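Local atomic coordinates of dehydratase, IlvD/Edd family (Caulobacter crescentus, PDB entry 5OYN), a protein that catalyses the magnesium- and [2Fe-2S]-dependent dehydration of D-xylonate to 2-dehydro-3-deoxy-D-arabinonate in D-xylose degradation, and also dehydrates D-gluconate. Residues R104-A109 with I465-S470; L457-A462 with A471-M476; P491-G496 with P505-A510. One frame throughout, in Å; residues are numbered along the deposited sequence.

Interaction 1: residues R104-A109 with I465-S470; sequences RRPTAA and IGWPGS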
ATOM      1  N   ARG A 104      -7.272  16.859  19.024  1.00 62.38           N
ATOM      2  CA  ARG A 104      -7.070  18.202  18.494  1.00 67.37           C
ATOM      3  C   ARG A 104      -7.330  19.257  19.574  1.00 67.51           C
ATOM      4  O   ARG A 104      -8.383  19.261  20.217  1.00 64.75           O
ATOM      5  CB  ARG A 104      -7.968  18.437  17.283  1.00 63.81           C
ATOM      6  CG  ARG A 104      -8.079  19.884  16.901  1.00 65.49           C
ATOM      7  CD  ARG A 104      -6.774  20.450  16.385  1.00 62.13           C
ATOM      8  NE  ARG A 104      -7.036  21.568  15.486  1.00 64.05           N
ATOM      9  CZ  ARG A 104      -6.810  22.846  15.775  1.00 64.31           C
ATOM     10  NH1 ARG A 104      -6.302  23.194  16.950  1.00 63.33           N
ATOM     11  NH2 ARG A 104      -7.093  23.781  14.878  1.00 64.97           N
ATOM     12  N   ARG A 105      -6.363  20.157  19.766  1.00 66.46           N
ATOM     13  CA  ARG A 105      -6.404  21.147  20.828  1.00 65.17           C
ATOM     14  C   ARG A 105      -6.126  22.539  20.274  1.00 63.55           C
ATOM     15  O   ARG A 105      -5.226  22.709  19.449  1.00 66.53           O
ATOM     16  CB  ARG A 105      -5.392  20.790  21.925  1.00 64.73           C
ATOM     17  CG  ARG A 105      -5.809  19.553  22.714  1.00 66.46           C
ATOM     18  CD  ARG A 105      -4.695  19.040  23.597  1.00 67.72           C
ATOM     19  NE  ARG A 105      -4.373  19.977  24.665  1.00 69.57           N
ATOM     20  CZ  ARG A 105      -3.422  19.778  25.572  1.00 71.49           C
ATOM     21  NH1 ARG A 105      -2.690  18.669  25.550  1.00 67.26           N
ATOM     22  NH2 ARG A 105      -3.208  20.694  26.506  1.00 75.08           N
ATOM     23  N   PRO A 106      -6.875  23.561  20.703  1.00 65.94           N
ATOM     24  CA  PRO A 106      -7.883  23.595  21.773  1.00 65.88           C
ATOM     25  C   PRO A 106      -9.147  22.760  21.523  1.00 60.24           C
ATOM     26  O   PRO A 106      -9.689  22.236  22.482  1.00 65.14           O
ATOM     27  CB  PRO A 106      -8.237  25.080  21.853  1.00 65.43           C
ATOM     28  CG  PRO A 106      -8.016  25.576  20.472  1.00 65.66           C
ATOM     29  CD  PRO A 106      -6.817  24.833  19.962  1.00 65.23           C
ATOM     30  N   THR A 107      -9.607  22.647  20.281  1.00 59.38           N
ATOM     31  CA  THR A 107     -10.754  21.803  19.956  1.00 65.81           C
ATOM     32  C   THR A 107     -10.773  21.571  18.453  1.00 67.73           C
ATOM     33  O   THR A 107     -10.272  22.394  17.681  1.00 67.58           O
ATOM     34  CB  THR A 107     -12.094  22.417  20.406  1.00 64.58           C
ATOM     35  OG1 THR A 107     -13.185  21.667  19.849  1.00 64.51           O
ATOM     36  CG2 THR A 107     -12.202  23.852  19.947  1.00 58.18           C
ATOM     37  N   ALA A 108     -11.352  20.437  18.046  1.00 69.96           N
ATOM     38  CA  ALA A 108     -11.479  20.135  16.624  1.00 67.35           C
ATOM     39  C   ALA A 108     -12.573  20.949  15.938  1.00 72.01           C
ATOM     40  O   ALA A 108     -12.638  20.940  14.701  1.00 65.55           O
ATOM     41  CB  ALA A 108     -11.738  18.643  16.420  1.00 64.44           C
ATOM     42  N   ALA A 109     -13.428  21.650  16.700  1.00 65.61           N
ATOM     43  CA  ALA A 109     -14.404  22.534  16.074  1.00 63.22           C
ATOM     44  C   ALA A 109     -13.727  23.602  15.231  1.00 61.48           C
ATOM     45  O   ALA A 109     -14.330  24.112  14.278  1.00 60.89           O
ATOM     46  CB  ALA A 109     -15.290  23.183  17.138  1.00 68.01           C
ATOM     47  N   ILE A 465     -16.201  31.934  19.927  1.00 61.67           N
ATOM     48  CA  ILE A 465     -15.274  33.050  20.075  1.00 60.45           C
ATOM     49  C   ILE A 465     -14.442  32.902  21.338  1.00 62.35           C
ATOM     50  O   ILE A 465     -13.233  33.161  21.331  1.00 63.17           O
ATOM     51  CB  ILE A 465     -16.056  34.383  20.066  1.00 63.85           C
ATOM     52  CG1 ILE A 465     -16.936  34.494  18.815  1.00 61.83           C
ATOM     53  CG2 ILE A 465     -15.113  35.568  20.164  1.00 53.68           C
ATOM     54  CD1 ILE A 465     -16.154  34.641  17.524  1.00 64.29           C
ATOM     55  N   GLY A 466     -15.071  32.466  22.427  1.00 59.84           N
ATOM     56  CA  GLY A 466     -14.389  32.466  23.710  1.00 66.56           C
ATOM     57  C   GLY A 466     -13.225  31.493  23.780  1.00 73.67           C
ATOM     58  O   GLY A 466     -12.183  31.804  24.371  1.00 72.93           O
ATOM     59  N   TRP A 467     -13.374  30.306  23.168  1.00 71.97           N
ATOM     60  CA  TRP A 467     -12.441  29.214  23.428  1.00 65.92           C
ATOM     61  C   TRP A 467     -11.085  29.367  22.731  1.00 66.06           C
ATOM     62  O   TRP A 467     -10.045  29.242  23.398  1.00 66.03           O
ATOM     63  CB  TRP A 467     -13.093  27.884  23.057  1.00 65.30           C
ATOM     64  CG  TRP A 467     -12.410  26.706  23.689  1.00 70.04           C
ATOM     65  CD1 TRP A 467     -11.571  25.822  23.078  1.00 66.93           C
ATOM     66  CD2 TRP A 467     -12.497  26.293  25.058  1.00 69.99           C
ATOM     67  NE1 TRP A 467     -11.133  24.886  23.977  1.00 66.83           N
ATOM     68  CE2 TRP A 467     -11.687  25.151  25.201  1.00 69.84           C
ATOM     69  CE3 TRP A 467     -13.179  26.779  26.174  1.00 69.84           C
ATOM     70  CZ2 TRP A 467     -11.545  24.481  26.416  1.00 72.13           C
ATOM     71  CZ3 TRP A 467     -13.038  26.110  27.383  1.00 75.13           C
ATOM     72  CH2 TRP A 467     -12.225  24.975  27.493  1.00 71.92           C
ATOM     73  N   PRO A 468     -11.023  29.619  21.404  1.00 60.97           N
ATOM     74  CA  PRO A 468     -12.022  29.763  20.335  1.00 59.33           C
ATOM     75  C   PRO A 468     -12.399  28.438  19.713  1.00 62.28           C
ATOM     76  O   PRO A 468     -11.744  27.445  20.004  1.00 60.22           O
ATOM     77  CB  PRO A 468     -11.318  30.638  19.312  1.00 60.62           C
ATOM     78  CG  PRO A 468      -9.873  30.308  19.475  1.00 60.87           C
ATOM     79  CD  PRO A 468      -9.660  29.879  20.905  1.00 62.70           C
ATOM     80  N   GLY A 469     -13.420  28.431  18.853  1.00 67.28           N
ATOM     81  CA  GLY A 469     -14.065  27.202  18.420  1.00 58.18           C
ATOM     82  C   GLY A 469     -14.764  26.598  19.613  1.00 59.57           C
ATOM     83  O   GLY A 469     -14.134  26.429  20.653  1.00 66.19           O
ATOM     84  N   SER A 470     -16.052  26.303  19.527  1.00 60.76           N
ATOM     85  CA  SER A 470     -16.749  25.837  20.721  1.00 59.66           C
ATOM     86  C   SER A 470     -16.129  24.532  21.215  1.00 64.05           C
ATOM     87  O   SER A 470     -15.549  23.768  20.438  1.00 62.85           O
ATOM     88  CB  SER A 470     -18.230  25.658  20.415  1.00 63.11           C
ATOM     89  OG  SER A 470     -18.398  25.198  19.079  1.00 71.46           O
TER
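T107 and P106 press against the bend W467-S470, joining two loops that come from the N-terminal and C-terminal parts of the dehydratase. The hydroxyl of T107 donates to the main chain: OG1 lies 3.2 Å from O of S470, with the donor tilted 17° from the carbonyl plane. T107 OG1 also accepts from A109 N at 3.2 Å, in a nearly straight bond that caps the turn leading into helix 109-125. One hydroxyl is thus gripped twice, and its proton is committed to the S470 carbonyl. With OG1 anti to the backbone N (chi1 170°), the methyl T107 CG2 comes to rest 3.3 Å from O of G469. A109 adds its CB, which meets O of S470 at 3.4 Å. At the other end, the indole of W467 turns its pyrrole edge to the P106 carbonyl. W467 NE1 gives a weak hydrogen bond to P106 O (3.4 Å), which lies near the ring plane, while P106 CB sits 3.6 Å from W467 CD1.

Both P106 and P468 follow cis peptide bonds, and G469 has a positive phi of 67°, an angle that favours glycine. R104 NH1 binds O of R105 weakly, and the R104 guanidinium has O of T107 over one face.

The T107 side chain is about 7 Å from the magnesium ion, close to its ligands E101 and E472, so the contact borders the active site. R597 of the second subunit makes a cation-pi contact with W467, and R104 forms a salt bridge to E121 of that subunit. Within the chain, helix 564-572 packs on P106 and P468 through Q566, while residues 104-109 lead from strand 90-95 into helix 109-125 and residues 465-470 lie between strand 455-460 and helix 480-484.

Interaction 2: residues L457-A462 with A471-M476; sequences LVIRGA and AEVVNM. With MG (magnesium ion), chain E.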
ATOM      1  N   LEU A 457     -24.678  23.590  37.448  1.00 71.69           N
ATOM      2  CA  LEU A 457     -23.309  23.924  37.077  1.00 67.55           C
ATOM      3  C   LEU A 457     -23.284  24.625  35.725  1.00 63.83           C
ATOM      4  O   LEU A 457     -23.871  24.151  34.746  1.00 61.93           O
ATOM      5  CB  LEU A 457     -22.442  22.670  37.067  1.00 66.20           C
ATOM      6  CG  LEU A 457     -22.579  21.850  38.361  1.00 69.07           C
ATOM      7  CD1 LEU A 457     -21.979  20.459  38.196  1.00 64.79           C
ATOM      8  CD2 LEU A 457     -21.961  22.573  39.561  1.00 65.10           C
ATOM      9  N   VAL A 458     -22.626  25.774  35.688  1.00 59.90           N
ATOM     10  CA  VAL A 458     -22.654  26.659  34.537  1.00 61.56           C
ATOM     11  C   VAL A 458     -21.218  26.923  34.124  1.00 68.26           C
ATOM     12  O   VAL A 458     -20.352  27.158  34.976  1.00 70.95           O
ATOM     13  CB  VAL A 458     -23.392  27.986  34.847  1.00 67.16           C
ATOM     14  CG1 VAL A 458     -23.278  28.962  33.682  1.00 61.39           C
ATOM     15  CG2 VAL A 458     -24.852  27.729  35.157  1.00 61.20           C
ATOM     16  N   ILE A 459     -20.964  26.873  32.819  1.00 66.48           N
ATOM     17  CA  ILE A 459     -19.644  27.130  32.267  1.00 67.22           C
ATOM     18  C   ILE A 459     -19.801  28.133  31.137  1.00 67.66           C
ATOM     19  O   ILE A 459     -20.763  28.058  30.364  1.00 65.42           O
ATOM     20  CB  ILE A 459     -18.970  25.822  31.784  1.00 69.03           C
ATOM     21  CG1 ILE A 459     -17.564  26.099  31.247  1.00 66.81           C
ATOM     22  CG2 ILE A 459     -19.831  25.116  30.745  1.00 62.53           C
ATOM     23  CD1 ILE A 459     -16.631  24.917  31.378  1.00 64.68           C
ATOM     24  N   ARG A 460     -18.873  29.086  31.055  1.00 71.14           N
ATOM     25  CA  ARG A 460     -18.942  30.144  30.056  1.00 71.51           C
ATOM     26  C   ARG A 460     -17.556  30.404  29.485  1.00 71.26           C
ATOM     27  O   ARG A 460     -16.535  30.064  30.091  1.00 71.34           O
ATOM     28  CB  ARG A 460     -19.520  31.449  30.636  1.00 74.76           C
ATOM     29  CG  ARG A 460     -18.717  32.019  31.801  1.00 76.85           C
ATOM     30  CD  ARG A 460     -18.733  33.548  31.842  1.00 81.03           C
ATOM     31  NE  ARG A 460     -18.286  34.022  33.153  1.00 86.42           N
ATOM     32  CZ  ARG A 460     -19.092  34.502  34.097  1.00 79.31           C
ATOM     33  NH1 ARG A 460     -20.395  34.592  33.876  1.00 71.90           N
ATOM     34  NH2 ARG A 460     -18.593  34.893  35.265  1.00 76.44           N
ATOM     35  N   GLY A 461     -17.536  31.037  28.313  1.00 69.20           N
ATOM     36  CA  GLY A 461     -16.315  31.263  27.576  1.00 71.37           C
ATOM     37  C   GLY A 461     -15.905  30.127  26.667  1.00 77.48           C
ATOM     38  O   GLY A 461     -14.772  30.134  26.157  1.00 71.18           O
ATOM     39  N   ALA A 462     -16.790  29.152  26.445  1.00 74.45           N
ATOM     40  CA  ALA A 462     -16.490  27.968  25.652  1.00 74.06           C
ATOM     41  C   ALA A 462     -17.212  27.974  24.308  1.00 73.82           C
ATOM     42  O   ALA A 462     -17.425  26.912  23.709  1.00 73.99           O
ATOM     43  CB  ALA A 462     -16.829  26.700  26.441  1.00 65.86           C
ATOM     44  N   ALA A 471     -16.241  24.281  22.519  1.00 59.37           N
ATOM     45  CA  ALA A 471     -15.571  23.154  23.152  1.00 55.19           C
ATOM     46  C   ALA A 471     -16.557  22.234  23.865  1.00 66.23           C
ATOM     47  O   ALA A 471     -17.580  22.677  24.401  1.00 69.24           O
ATOM     48  CB  ALA A 471     -14.514  23.630  24.146  1.00 59.39           C
ATOM     49  N   GLU A 472     -16.227  20.940  23.877  1.00 66.95           N
ATOM     50  CA  GLU A 472     -17.050  19.910  24.512  1.00 63.06           C
ATOM     51  C   GLU A 472     -16.702  19.862  25.992  1.00 61.27           C
ATOM     52  O   GLU A 472     -15.987  18.974  26.456  1.00 70.19           O
ATOM     53  CB  GLU A 472     -16.826  18.547  23.862  1.00 63.65           C
ATOM     54  CG  GLU A 472     -17.308  18.422  22.412  1.00 64.94           C
ATOM     55  CD  GLU A 472     -16.985  17.057  21.766  1.00 73.74           C
ATOM     56  OE1 GLU A 472     -16.219  16.229  22.320  1.00 73.54           O
ATOM     57  OE2 GLU A 472     -17.527  16.828  20.634  1.00 74.35           O
ATOM     58  N   VAL A 473     -17.216  20.835  26.749  1.00 63.04           N
ATOM     59  CA  VAL A 473     -16.889  20.933  28.178  1.00 67.12           C
ATOM     60  C   VAL A 473     -18.108  21.116  29.086  1.00 65.34           C
ATOM     61  O   VAL A 473     -17.957  21.385  30.285  1.00 62.99           O
ATOM     62  CB  VAL A 473     -15.887  22.078  28.436  1.00 65.07           C
ATOM     63  CG1 VAL A 473     -14.531  21.770  27.806  1.00 65.54           C
ATOM     64  CG2 VAL A 473     -16.450  23.409  27.950  1.00 58.56           C
ATOM     65  N   VAL A 474     -19.317  20.956  28.544  1.00 63.08           N
ATOM     66  CA  VAL A 474     -20.507  21.249  29.337  1.00 62.67           C
ATOM     67  C   VAL A 474     -20.919  20.063  30.211  1.00 68.29           C
ATOM     68  O   VAL A 474     -21.540  20.256  31.264  1.00 70.39           O
ATOM     69  CB  VAL A 474     -21.659  21.707  28.426  1.00 65.58           C
ATOM     70  CG1 VAL A 474     -22.944  21.897  29.223  1.00 60.58           C
ATOM     71  CG2 VAL A 474     -21.291  23.015  27.723  1.00 66.05           C
ATOM     72  N   ASN A 475     -20.586  18.829  29.828  1.00 69.40           N
ATOM     73  CA  ASN A 475     -21.003  17.691  30.648  1.00 67.50           C
ATOM     74  C   ASN A 475     -20.226  17.646  31.968  1.00 69.36           C
ATOM     75  O   ASN A 475     -19.540  16.659  32.263  1.00 69.11           O
ATOM     76  CB  ASN A 475     -20.874  16.367  29.871  1.00 67.77           C
ATOM     77  CG  ASN A 475     -19.489  16.151  29.250  1.00 67.48           C
ATOM     78  OD1 ASN A 475     -18.912  17.050  28.635  1.00 74.28           O
ATOM     79  ND2 ASN A 475     -18.966  14.938  29.391  1.00 61.12           N
ATOM     80  N   MET A 476     -20.351  18.711  32.772  1.00 70.28           N
ATOM     81  CA  MET A 476     -19.705  18.795  34.079  1.00 65.42           C
ATOM     82  C   MET A 476     -20.326  17.811  35.062  1.00 63.54           C
ATOM     83  O   MET A 476     -21.538  17.578  35.046  1.00 65.93           O
ATOM     84  CB  MET A 476     -19.824  20.211  34.637  1.00 59.42           C
ATOM     85  CG  MET A 476     -18.905  21.224  33.978  1.00 66.57           C
ATOM     86  SD  MET A 476     -19.329  22.952  34.335  1.00 67.49           S
ATOM     87  CE  MET A 476     -20.840  23.088  33.391  1.00 61.26           C
TER
HETATM   88 MG    MG E 601     -17.045  15.557  19.047  1.00 79.46          MG
HETATM   89  O   HOH W   1     -18.572  14.245  19.843  1.00 56.29           O
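This is a buried, mainly apolar contact between strand 455-460, with the turn after it, and the loop 471-476 that folds back over one of its faces. I459 is central, contributing two branches. I459 CG2 touches the methyl CE of M476 at 3.5 Å and, less closely, CG2 of V474. Because CG1 is anti to the backbone N (chi1 -178°), the longer branch extends the other way, bringing I459 CD1 to 3.7 Å from V473 CG2, and the two side chains cross at about a right angle. V473 CG2 also meets A462 CB at 3.6 Å, so it bridges the strand and the turn beyond it. M476 bends at its thioether (chi3 -71°), which carries CE back over the strand between I459 and O of L457, while L457 CB packs near the sulfur and its methyl.

The strand belongs to a mixed sheet, where it runs between strands 426-435 and 492-494, and the loop leads on to helix 480-484. V458 and R460 point to the opposite side from the loop; R460 makes a salt bridge with D435. Where the loop begins, A471 N donates to A462 O at 3.1 Å, joining the two ends of the intervening loop 463-470.

The side chain of E472, centre of an inverse gamma turn, leaves the backbone away from the strand; extended beyond CG, it brings E472 OE2 to 2.1 Å from the magnesium ion, with a water ligand 2.2 Å from the metal; E101 and D138 also coordinate it. R497 donates weakly to OE2, and H600 of the second subunit makes a weak hydrogen bond with OE1.

Interaction 3: residues P491-G496 with P505-A510; sequences PTLGDG and PSILNA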
ATOM      1  N   PRO A 491     -27.954  19.435  37.156  1.00 68.18           N
ATOM      2  CA  PRO A 491     -28.255  20.136  35.907  1.00 63.98           C
ATOM      3  C   PRO A 491     -27.048  20.928  35.433  1.00 65.06           C
ATOM      4  O   PRO A 491     -26.219  21.382  36.227  1.00 63.65           O
ATOM      5  CB  PRO A 491     -29.433  21.047  36.272  1.00 68.22           C
ATOM      6  CG  PRO A 491     -29.587  20.947  37.752  1.00 74.05           C
ATOM      7  CD  PRO A 491     -29.006  19.644  38.161  1.00 70.28           C
ATOM      8  N   THR A 492     -26.943  21.062  34.115  1.00 64.27           N
ATOM      9  CA  THR A 492     -25.743  21.589  33.486  1.00 63.74           C
ATOM     10  C   THR A 492     -26.158  22.552  32.393  1.00 63.96           C
ATOM     11  O   THR A 492     -27.175  22.344  31.718  1.00 67.37           O
ATOM     12  CB  THR A 492     -24.859  20.467  32.904  1.00 66.68           C
ATOM     13  OG1 THR A 492     -25.687  19.431  32.353  1.00 69.20           O
ATOM     14  CG2 THR A 492     -23.958  19.868  33.981  1.00 64.61           C
ATOM     15  N   LEU A 493     -25.375  23.620  32.238  1.00 58.40           N
ATOM     16  CA  LEU A 493     -25.669  24.632  31.237  1.00 58.54           C
ATOM     17  C   LEU A 493     -24.384  25.372  30.894  1.00 58.88           C
ATOM     18  O   LEU A 493     -23.556  25.614  31.776  1.00 59.14           O
ATOM     19  CB  LEU A 493     -26.740  25.605  31.747  1.00 63.74           C
ATOM     20  CG  LEU A 493     -26.933  26.908  30.971  1.00 60.44           C
ATOM     21  CD1 LEU A 493     -28.399  27.209  30.903  1.00 68.37           C
ATOM     22  CD2 LEU A 493     -26.201  28.051  31.653  1.00 62.13           C
ATOM     23  N   GLY A 494     -24.225  25.724  29.619  1.00 58.16           N
ATOM     24  CA  GLY A 494     -23.052  26.472  29.195  1.00 59.89           C
ATOM     25  C   GLY A 494     -23.181  26.928  27.758  1.00 61.25           C
ATOM     26  O   GLY A 494     -24.082  26.500  27.027  1.00 59.71           O
ATOM     27  N   ASP A 495     -22.262  27.815  27.362  1.00 55.96           N
ATOM     28  CA  ASP A 495     -22.224  28.336  25.998  1.00 61.91           C
ATOM     29  C   ASP A 495     -21.290  27.536  25.091  1.00 73.10           C
ATOM     30  O   ASP A 495     -21.060  27.938  23.941  1.00 72.78           O
ATOM     31  CB  ASP A 495     -21.830  29.826  25.990  1.00 65.52           C
ATOM     32  CG  ASP A 495     -20.420  30.080  26.529  1.00 71.69           C
ATOM     33  OD1 ASP A 495     -19.841  29.166  27.157  1.00 73.08           O
ATOM     34  OD2 ASP A 495     -19.886  31.200  26.324  1.00 73.84           O
ATOM     35  N   GLY A 496     -20.750  26.424  25.588  1.00 71.60           N
ATOM     36  CA  GLY A 496     -20.022  25.472  24.787  1.00 68.04           C
ATOM     37  C   GLY A 496     -20.865  24.262  24.437  1.00 68.00           C
ATOM     38  O   GLY A 496     -22.102  24.301  24.456  1.00 57.91           O
ATOM     39  N   PRO A 505     -27.957  15.415  30.589  1.00 64.17           N
ATOM     40  CA  PRO A 505     -29.047  16.197  29.970  1.00 62.97           C
ATOM     41  C   PRO A 505     -28.766  17.694  30.015  1.00 62.61           C
ATOM     42  O   PRO A 505     -29.459  18.461  30.667  1.00 65.91           O
ATOM     43  CB  PRO A 505     -30.260  15.801  30.822  1.00 58.47           C
ATOM     44  CG  PRO A 505     -29.686  15.522  32.172  1.00 65.41           C
ATOM     45  CD  PRO A 505     -28.290  14.973  31.956  1.00 65.89           C
ATOM     46  N   SER A 506     -27.721  18.114  29.318  1.00 64.21           N
ATOM     47  CA  SER A 506     -27.236  19.473  29.467  1.00 59.18           C
ATOM     48  C   SER A 506     -28.034  20.434  28.602  1.00 59.56           C
ATOM     49  O   SER A 506     -28.682  20.048  27.628  1.00 59.45           O
ATOM     50  CB  SER A 506     -25.756  19.569  29.088  1.00 65.19           C
ATOM     51  OG  SER A 506     -24.948  18.739  29.901  1.00 67.36           O
ATOM     52  N   ILE A 507     -27.959  21.712  28.967  1.00 62.46           N
ATOM     53  CA  ILE A 507     -28.433  22.810  28.136  1.00 60.52           C
ATOM     54  C   ILE A 507     -27.218  23.393  27.420  1.00 57.10           C
ATOM     55  O   ILE A 507     -26.293  23.910  28.061  1.00 55.25           O
ATOM     56  CB  ILE A 507     -29.171  23.867  28.972  1.00 60.37           C
ATOM     57  CG1 ILE A 507     -30.509  23.308  29.437  1.00 60.70           C
ATOM     58  CG2 ILE A 507     -29.424  25.132  28.148  1.00 59.22           C
ATOM     59  CD1 ILE A 507     -30.772  23.535  30.897  1.00 64.09           C
ATOM     60  N   LEU A 508     -27.224  23.318  26.091  1.00 56.11           N
ATOM     61  CA  LEU A 508     -26.001  23.416  25.310  1.00 62.78           C
ATOM     62  C   LEU A 508     -26.136  24.441  24.204  1.00 61.29           C
ATOM     63  O   LEU A 508     -27.242  24.810  23.803  1.00 62.39           O
ATOM     64  CB  LEU A 508     -25.640  22.078  24.653  1.00 59.44           C
ATOM     65  CG  LEU A 508     -25.317  20.968  25.626  1.00 56.56           C
ATOM     66  CD1 LEU A 508     -26.151  19.768  25.283  1.00 56.92           C
ATOM     67  CD2 LEU A 508     -23.849  20.666  25.519  1.00 72.48           C
ATOM     68  N   ASN A 509     -24.971  24.841  23.684  1.00 64.16           N
ATOM     69  CA  ASN A 509     -24.852  25.669  22.481  1.00 66.25           C
ATOM     70  C   ASN A 509     -25.492  27.041  22.674  1.00 68.54           C
ATOM     71  O   ASN A 509     -26.035  27.620  21.726  1.00 69.27           O
ATOM     72  CB  ASN A 509     -25.457  24.968  21.254  1.00 60.17           C
ATOM     73  CG  ASN A 509     -24.906  23.565  21.040  1.00 64.79           C
ATOM     74  OD1 ASN A 509     -23.854  23.199  21.578  1.00 69.71           O
ATOM     75  ND2 ASN A 509     -25.615  22.770  20.244  1.00 59.96           N
ATOM     76  N   ALA A 510     -25.429  27.564  23.900  1.00 66.03           N
ATOM     77  CA  ALA A 510     -26.156  28.782  24.237  1.00 64.68           C
ATOM     78  C   ALA A 510     -25.633  29.948  23.415  1.00 66.06           C
ATOM     79  O   ALA A 510     -24.447  30.285  23.484  1.00 67.47           O
ATOM     80  CB  ALA A 510     -26.032  29.081  25.730  1.00 62.54           C
TER
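Backbone hydrogen bonds join T492, G494 and G496 to I507 and N509. I507 N donates to T492 O at 2.9 Å from above the carbonyl plane, and I507 O receives G494 N at 3.2 Å, almost in line with its C=O bond. I507 therefore bonds to the residues flanking L493, and L493 CA adds a CA-H...O contact to I507 O. Farther on, N509 N donates to G496 O at 3.0 Å, and A510 CB rests 3.5 Å from G494 O.

The segments 492-494 and 507-510 are parallel, their axes 4° apart, and joined by a single beta bridge at L493 and I507. The pair links the edge strand 492-494 of the mixed sheet to strand 507-511, which is antiparallel to strand 401-404.

Among the side-chain polar bonds, T492 OG1 donates to S506 OG at 2.7 Å. S506 OG is also hydrogen-bonded to Q498. Putting a valine in place of T492 would probably leave S506 OG without its threonine donor and put a methyl where OG1 made a close polar contact. The carboxylate of D495 leads away from the partner segment and receives the amides of G461, A462 and S514, while N509 ND2 binds Q290.

In the apolar contact, L493, with CG anti to the backbone N (chi1 166°), brings L493 CD1 to 3.6 Å from I507 CG2. L493 also packs on V458, and I507 on A402 and M404.

From the N terminus, the chain first passes residues 104-109, which wait some 350 residues for 465-470 to complete interaction 1 and bring the N-terminal and C-terminal parts together. Interaction 2 opens at 457-462, before that closure, and with 471-476 closes the loop 463-470, which carries the whole second segment of interaction 1, so the two cross; W467 packs on A462 and V473 where they meet. Interaction 3 follows in series, 491-496 with 505-510 closing a short loop. It shares a sheet with interaction 2: strands 455-460 and 492-494 are neighbours, with L457 hydrogen-bonded to P491 and L493. Interactions 1 and 2 both reach the second subunit, whereas no other chain of the assembly touches interaction 3.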